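Local coordinates for protein TsrD (Streptomyces laurentii, PDB 5X7L) that belongs to the SnoaL-like polyketide cyclase family and adopts the cone-shaped alpha+beta fold of the NTF2 clan, here as a two-chain assembly, at residues E14-A19 and A80-S85; E35-N40 and I109-D114. One frame throughout, in Å; residues are numbered along the deposited sequence.

Interaction 1: E14-A19 and A80-S85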
loop_
_atom_site.group_PDB
_atom_site.type_symbol
_atom_site.label_atom_id
_atom_site.label_comp_id
_atom_site.label_asym_id
_atom_site.label_seq_id
_atom_site.Cartn_x
_atom_site.Cartn_y
_atom_site.Cartn_z
ATOM N N GLU B 14 11.265 4.029 -14.617
ATOM C CA GLU B 14 10.835 4.434 -15.959
ATOM C C GLU B 14 10.594 3.205 -16.836
ATOM O O GLU B 14 9.605 3.134 -17.567
ATOM C CB GLU B 14 11.856 5.368 -16.612
ATOM C CG GLU B 14 11.899 6.753 -15.989
ATOM N N HIS B 15 11.487 2.227 -16.745
ATOM C CA HIS B 15 11.303 0.981 -17.481
ATOM C C HIS B 15 10.092 0.201 -16.986
ATOM O O HIS B 15 9.343 -0.353 -17.787
ATOM C CB HIS B 15 12.553 0.109 -17.395
ATOM C CG HIS B 15 13.658 0.560 -18.293
ATOM N ND1 HIS B 15 13.579 0.474 -19.666
ATOM C CD2 HIS B 15 14.871 1.095 -18.020
ATOM C CE1 HIS B 15 14.695 0.935 -20.201
ATOM N NE2 HIS B 15 15.496 1.319 -19.223
ATOM N N PHE B 16 9.905 0.154 -15.670
ATOM C CA PHE B 16 8.768 -0.561 -15.093
ATOM C C PHE B 16 7.455 0.019 -15.623
ATOM O O PHE B 16 6.585 -0.711 -16.097
ATOM C CB PHE B 16 8.814 -0.492 -13.565
ATOM C CG PHE B 16 7.726 -1.273 -12.886
ATOM C CD1 PHE B 16 7.861 -2.639 -12.679
ATOM C CD2 PHE B 16 6.570 -0.646 -12.447
ATOM C CE1 PHE B 16 6.863 -3.363 -12.048
ATOM C CE2 PHE B 16 5.569 -1.363 -11.818
ATOM C CZ PHE B 16 5.714 -2.724 -11.618
ATOM N N LEU B 17 7.328 1.341 -15.563
ATOM C CA LEU B 17 6.122 2.012 -16.039
ATOM C C LEU B 17 5.905 1.772 -17.532
ATOM O O LEU B 17 4.778 1.518 -17.966
ATOM C CB LEU B 17 6.195 3.512 -15.758
ATOM C CG LEU B 17 6.271 3.927 -14.285
ATOM C CD1 LEU B 17 6.627 5.401 -14.191
ATOM C CD2 LEU B 17 4.976 3.629 -13.542
ATOM N N ALA B 18 6.982 1.846 -18.311
ATOM C CA ALA B 18 6.889 1.684 -19.761
ATOM C C ALA B 18 6.420 0.280 -20.152
ATOM O O ALA B 18 5.709 0.117 -21.141
ATOM C CB ALA B 18 8.223 2.001 -20.419
ATOM N N ALA B 19 6.813 -0.734 -19.384
ATOM C CA ALA B 19 6.381 -2.106 -19.666
ATOM C C ALA B 19 4.856 -2.190 -19.707
ATOM O O ALA B 19 4.278 -2.782 -20.620
ATOM C CB ALA B 19 6.933 -3.070 -18.627
ATOM N N ALA B 80 7.261 2.688 -4.648
ATOM C CA ALA B 80 6.558 3.416 -5.697
ATOM C C ALA B 80 5.069 3.473 -5.385
ATOM O O ALA B 80 4.407 2.436 -5.308
ATOM C CB ALA B 80 6.792 2.751 -7.047
ATOM N N ARG B 81 4.553 4.683 -5.181
ATOM C CA ARG B 81 3.115 4.891 -5.088
ATOM C C ARG B 81 2.622 5.254 -6.479
ATOM O O ARG B 81 3.146 6.181 -7.102
ATOM C CB ARG B 81 2.770 5.997 -4.090
ATOM C CG ARG B 81 1.272 6.234 -3.966
ATOM C CD ARG B 81 0.897 7.062 -2.757
ATOM N NE ARG B 81 1.398 8.434 -2.815
ATOM C CZ ARG B 81 0.788 9.441 -3.436
ATOM N NH1 ARG B 81 -0.352 9.244 -4.094
ATOM N NH2 ARG B 81 1.322 10.658 -3.406
HETATM N N MSE B 82 1.621 4.524 -6.968
HETATM C CA MSE B 82 1.187 4.639 -8.357
HETATM C C MSE B 82 -0.320 4.687 -8.471
HETATM O O MSE B 82 -1.046 4.334 -7.534
HETATM C CB MSE B 82 1.735 3.463 -9.172
HETATM C CG MSE B 82 3.256 3.507 -9.287
HETATM SE SE MSE B 82 4.015 1.909 -10.111
HETATM C CE MSE B 82 3.890 0.738 -8.561
ATOM N N THR B 83 -0.779 5.142 -9.634
ATOM C CA THR B 83 -2.187 5.137 -10.003
ATOM C C THR B 83 -2.343 4.289 -11.263
ATOM O O THR B 83 -1.605 4.467 -12.233
ATOM C CB THR B 83 -2.711 6.564 -10.246
ATOM O OG1 THR B 83 -2.621 7.311 -9.030
ATOM C CG2 THR B 83 -4.164 6.539 -10.698
ATOM N N PHE B 84 -3.312 3.380 -11.233
ATOM C CA PHE B 84 -3.538 2.394 -12.285
ATOM C C PHE B 84 -4.958 2.573 -12.802
ATOM O O PHE B 84 -5.916 2.476 -12.029
ATOM C CB PHE B 84 -3.326 0.997 -11.697
ATOM C CG PHE B 84 -3.580 -0.137 -12.649
ATOM C CD1 PHE B 84 -2.949 -0.194 -13.882
ATOM C CD2 PHE B 84 -4.404 -1.190 -12.274
ATOM C CE1 PHE B 84 -3.168 -1.262 -14.736
ATOM C CE2 PHE B 84 -4.625 -2.260 -13.122
ATOM C CZ PHE B 84 -4.008 -2.296 -14.355
ATOM N N SER B 85 -5.098 2.859 -14.093
ATOM C CA SER B 85 -6.412 3.141 -14.663
ATOM C C SER B 85 -6.551 2.543 -16.053
ATOM O O SER B 85 -5.566 2.157 -16.684
ATOM C CB SER B 85 -6.669 4.651 -14.717
ATOM O OG SER B 85 -5.767 5.294 -15.599
#

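Interaction 2: E35-N40 and I109-D114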
loop_
_atom_site.group_PDB
_atom_site.type_symbol
_atom_site.label_atom_id
_atom_site.label_comp_id
_atom_site.label_asym_id
_atom_site.label_seq_id
_atom_site.Cartn_x
_atom_site.Cartn_y
_atom_site.Cartn_z
ATOM N N GLU B 35 15.670 -13.760 -11.977
ATOM C CA GLU B 35 15.204 -14.711 -10.966
ATOM C C GLU B 35 14.198 -14.057 -10.013
ATOM O O GLU B 35 14.149 -14.381 -8.824
ATOM C CB GLU B 35 16.392 -15.283 -10.188
ATOM C CG GLU B 35 17.399 -15.996 -11.080
ATOM C CD GLU B 35 18.567 -16.569 -10.304
ATOM O OE1 GLU B 35 19.374 -15.782 -9.768
ATOM O OE2 GLU B 35 18.681 -17.809 -10.236
ATOM N N TYR B 36 13.390 -13.147 -10.557
ATOM C CA TYR B 36 12.359 -12.442 -9.802
ATOM C C TYR B 36 11.512 -13.392 -8.963
ATOM O O TYR B 36 11.143 -14.474 -9.423
ATOM C CB TYR B 36 11.442 -11.667 -10.753
ATOM C CG TYR B 36 10.676 -10.583 -10.046
ATOM C CD1 TYR B 36 11.254 -9.341 -9.833
ATOM C CD2 TYR B 36 9.391 -10.802 -9.561
ATOM C CE1 TYR B 36 10.578 -8.341 -9.163
ATOM C CE2 TYR B 36 8.701 -9.801 -8.893
ATOM C CZ TYR B 36 9.305 -8.572 -8.700
ATOM O OH TYR B 36 8.648 -7.564 -8.039
ATOM N N ARG B 37 11.195 -12.971 -7.742
ATOM C CA ARG B 37 10.437 -13.804 -6.815
ATOM C C ARG B 37 9.086 -13.168 -6.509
ATOM O O ARG B 37 8.951 -12.405 -5.556
ATOM C CB ARG B 37 11.229 -14.015 -5.519
ATOM C CG ARG B 37 12.623 -14.597 -5.724
ATOM C CD ARG B 37 13.361 -14.802 -4.407
ATOM N NE ARG B 37 13.608 -13.550 -3.690
ATOM C CZ ARG B 37 14.683 -12.777 -3.838
ATOM N NH1 ARG B 37 15.644 -13.098 -4.697
ATOM N NH2 ARG B 37 14.799 -11.666 -3.122
ATOM N N HIS B 38 8.081 -13.473 -7.325
ATOM C CA HIS B 38 6.737 -12.962 -7.077
ATOM C C HIS B 38 6.195 -13.582 -5.781
ATOM O O HIS B 38 6.340 -14.788 -5.569
ATOM C CB HIS B 38 5.812 -13.282 -8.251
ATOM C CG HIS B 38 4.553 -12.477 -8.262
ATOM N ND1 HIS B 38 3.554 -12.642 -7.329
ATOM C CD2 HIS B 38 4.128 -11.501 -9.099
ATOM C CE1 HIS B 38 2.570 -11.800 -7.584
ATOM N NE2 HIS B 38 2.893 -11.096 -8.654
ATOM N N PRO B 39 5.576 -12.768 -4.905
ATOM C CA PRO B 39 5.085 -13.297 -3.622
ATOM C C PRO B 39 3.930 -14.303 -3.724
ATOM O O PRO B 39 3.680 -15.033 -2.768
ATOM C CB PRO B 39 4.625 -12.038 -2.876
ATOM C CG PRO B 39 4.365 -11.031 -3.942
ATOM C CD PRO B 39 5.400 -11.308 -4.991
ATOM N N ASN B 40 3.233 -14.326 -4.853
ATOM C CA ASN B 40 2.161 -15.283 -5.099
ATOM C C ASN B 40 2.741 -16.542 -5.738
ATOM O O ASN B 40 3.224 -16.484 -6.865
ATOM C CB ASN B 40 1.098 -14.660 -6.012
ATOM C CG ASN B 40 -0.107 -15.562 -6.225
ATOM O OD1 ASN B 40 -0.099 -16.736 -5.860
ATOM N ND2 ASN B 40 -1.155 -15.008 -6.822
ATOM N N ILE B 109 6.552 -1.982 -2.805
ATOM C CA ILE B 109 7.885 -1.907 -2.225
ATOM C C ILE B 109 8.736 -2.960 -2.912
ATOM O O ILE B 109 8.416 -4.143 -2.856
ATOM C CB ILE B 109 7.870 -2.153 -0.706
ATOM C CG1 ILE B 109 6.961 -1.132 -0.016
ATOM C CG2 ILE B 109 9.288 -2.099 -0.149
ATOM C CD1 ILE B 109 6.770 -1.372 1.463
ATOM N N PHE B 110 9.811 -2.525 -3.566
ATOM C CA PHE B 110 10.721 -3.427 -4.263
ATOM C C PHE B 110 12.019 -3.610 -3.494
ATOM O O PHE B 110 12.573 -2.651 -2.954
ATOM C CB PHE B 110 11.076 -2.885 -5.645
ATOM C CG PHE B 110 9.919 -2.787 -6.591
ATOM C CD1 PHE B 110 9.421 -3.919 -7.222
ATOM C CD2 PHE B 110 9.349 -1.556 -6.884
ATOM C CE1 PHE B 110 8.364 -3.827 -8.114
ATOM C CE2 PHE B 110 8.289 -1.461 -7.773
ATOM C CZ PHE B 110 7.800 -2.597 -8.390
ATOM N N LEU B 111 12.499 -4.849 -3.471
ATOM C CA LEU B 111 13.841 -5.179 -3.005
ATOM C C LEU B 111 14.790 -5.192 -4.200
ATOM O O LEU B 111 14.516 -5.846 -5.206
ATOM C CB LEU B 111 13.841 -6.548 -2.322
ATOM C CG LEU B 111 15.180 -7.097 -1.820
ATOM C CD1 LEU B 111 15.727 -6.247 -0.683
ATOM C CD2 LEU B 111 15.021 -8.551 -1.387
ATOM N N ILE B 112 15.903 -4.475 -4.081
ATOM C CA ILE B 112 16.901 -4.391 -5.143
ATOM C C ILE B 112 18.036 -5.383 -4.890
ATOM O O ILE B 112 18.672 -5.349 -3.836
ATOM C CB ILE B 112 17.470 -2.959 -5.254
ATOM C CG1 ILE B 112 16.341 -1.958 -5.526
ATOM C CG2 ILE B 112 18.533 -2.879 -6.345
ATOM C CD1 ILE B 112 16.708 -0.520 -5.232
ATOM N N GLU B 113 18.270 -6.264 -5.862
ATOM C CA GLU B 113 19.390 -7.206 -5.846
ATOM C C GLU B 113 20.062 -7.173 -7.200
ATOM O O GLU B 113 19.386 -7.195 -8.228
ATOM C CB GLU B 113 18.922 -8.633 -5.564
ATOM C CG GLU B 113 18.404 -8.857 -4.159
ATOM C CD GLU B 113 17.866 -10.261 -3.937
ATOM O OE1 GLU B 113 17.803 -11.054 -4.901
ATOM O OE2 GLU B 113 17.492 -10.567 -2.788
ATOM N N ASP B 114 21.391 -7.126 -7.202
ATOM C CA ASP B 114 22.158 -7.096 -8.444
ATOM C C ASP B 114 21.683 -5.959 -9.352
ATOM O O ASP B 114 21.618 -6.110 -10.571
ATOM C CB ASP B 114 22.058 -8.443 -9.172
ATOM C CG ASP B 114 22.506 -9.606 -8.307
ATOM O OD1 ASP B 114 23.602 -9.524 -7.715
ATOM O OD2 ASP B 114 21.759 -10.604 -8.218
#

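Interaction 1: E14-A19 and A80-S85
Met-82, a selenomethionine in this crystal, reaches from strand 77-88 to two side chains of helix 6-22. No hydrogen bond links the segments, and the contact is wholly apolar.

The first part is a Met-aromatic contact with Phe-16. SE of Met-82 lies 4.0 Å from CE2 of Phe-16 and 5.2 Å from the ring centroid. It sits 74° off the ring normal, an oblique approach. The Phe-16 side chain stands out from the helix with CG anti to the backbone N (chi1 -176°), and the two side chains cross at about a right angle.

The second part is aliphatic. CD2 of Leu-17 also comes to 4.0 Å from SE of Met-82, so one selenium touches two neighbouring helix residues. The bend of Met-82 at chi3 (-78°) turns CE away from Leu-17 and leaves SE to touch both.

Met-13, one helical turn before Leu-17, also touches Met-82. Leu-106 of the next strand packs on Met-82 too. An isopropyl alcohol molecule, probably from the crystallisation liquor, lies about 4 Å from the Phe-16 side chain.

The arrangement is that of an N-terminal helix laid on a curved antiparallel sheet, as in the NTF2-like alpha+beta cone.

Interaction 2: E35-N40 and I109-D114
The Arg-37 side chain leaves the backbone with CG anti to the carbonyl carbon (chi1 -55°) and bends at chi3, which carries its guanidinium to Glu-113. Glu-113 runs extended beyond CG (chi2 176°) to meet it. The contact belongs to the NTF2-like fold. It joins the short, weakly bonded strand 36-37 to the end of strand 101-113, which belongs to the four-stranded antiparallel sheet.

The salt bridge is end-on and uses two nitrogens. NH1 of Arg-37 gives a nearly straight bond of 3.0 Å to OE1 of Glu-113, on the syn side of that oxygen. NH2 of Arg-37 is 2.9 Å from OE2 of Glu-113, but it meets that oxygen from above the carboxylate plane. The two flat groups are turned 41° against each other, so this is not a coplanar pair. NH2 has a second partner in Gln-119 of strand 116-124. Having two acceptors should help fix the rotation of the guanidinium.

Leu-111 lies on the same side of the strand as Glu-113. Its CD2 touches the guanidinium edge, 3.6 Å from NH2 of Arg-37. The charged pair thus has an aliphatic neighbour, in a partly exposed place.

Tyr-36 makes the deeper half of the contact. The Tyr-36 and Phe-110 side chains cross at about a right angle. The phenol oxygen is hydrogen-bonded to ND1 of His-120, which satisfies this buried polar atom. An isopropyl alcohol molecule, probably from the crystallisation liquor, lies about 4 Å from the Phe-110 side chain, and Phe-117 stacks on the Phe-110 ring. OH of Tyr-36 lies at the edge of that ring, close to its plane, 3.7 Å from CE1 of Phe-110.

In the fold
Interaction 1 is a buried contact near the middle of the chain. Interaction 2 is only partly buried and lies farther out, with about 16 Å between the two centres. Both reach the same antiparallel sheet, on the neighbouring strands 77-88 and 101-113. One brings in the N-terminal helix and the other a short strand. Their chemistry follows their place: the inner contact is apolar, while the outer one adds a salt bridge to its aromatic part. They meet where CZ of Phe-16 lies 3.8 Å from CZ of Phe-110, in an edge-to-face ring pair. Isopropyl alcohol, probably from the crystallisation liquor, lies near both rings and may mark a pocket.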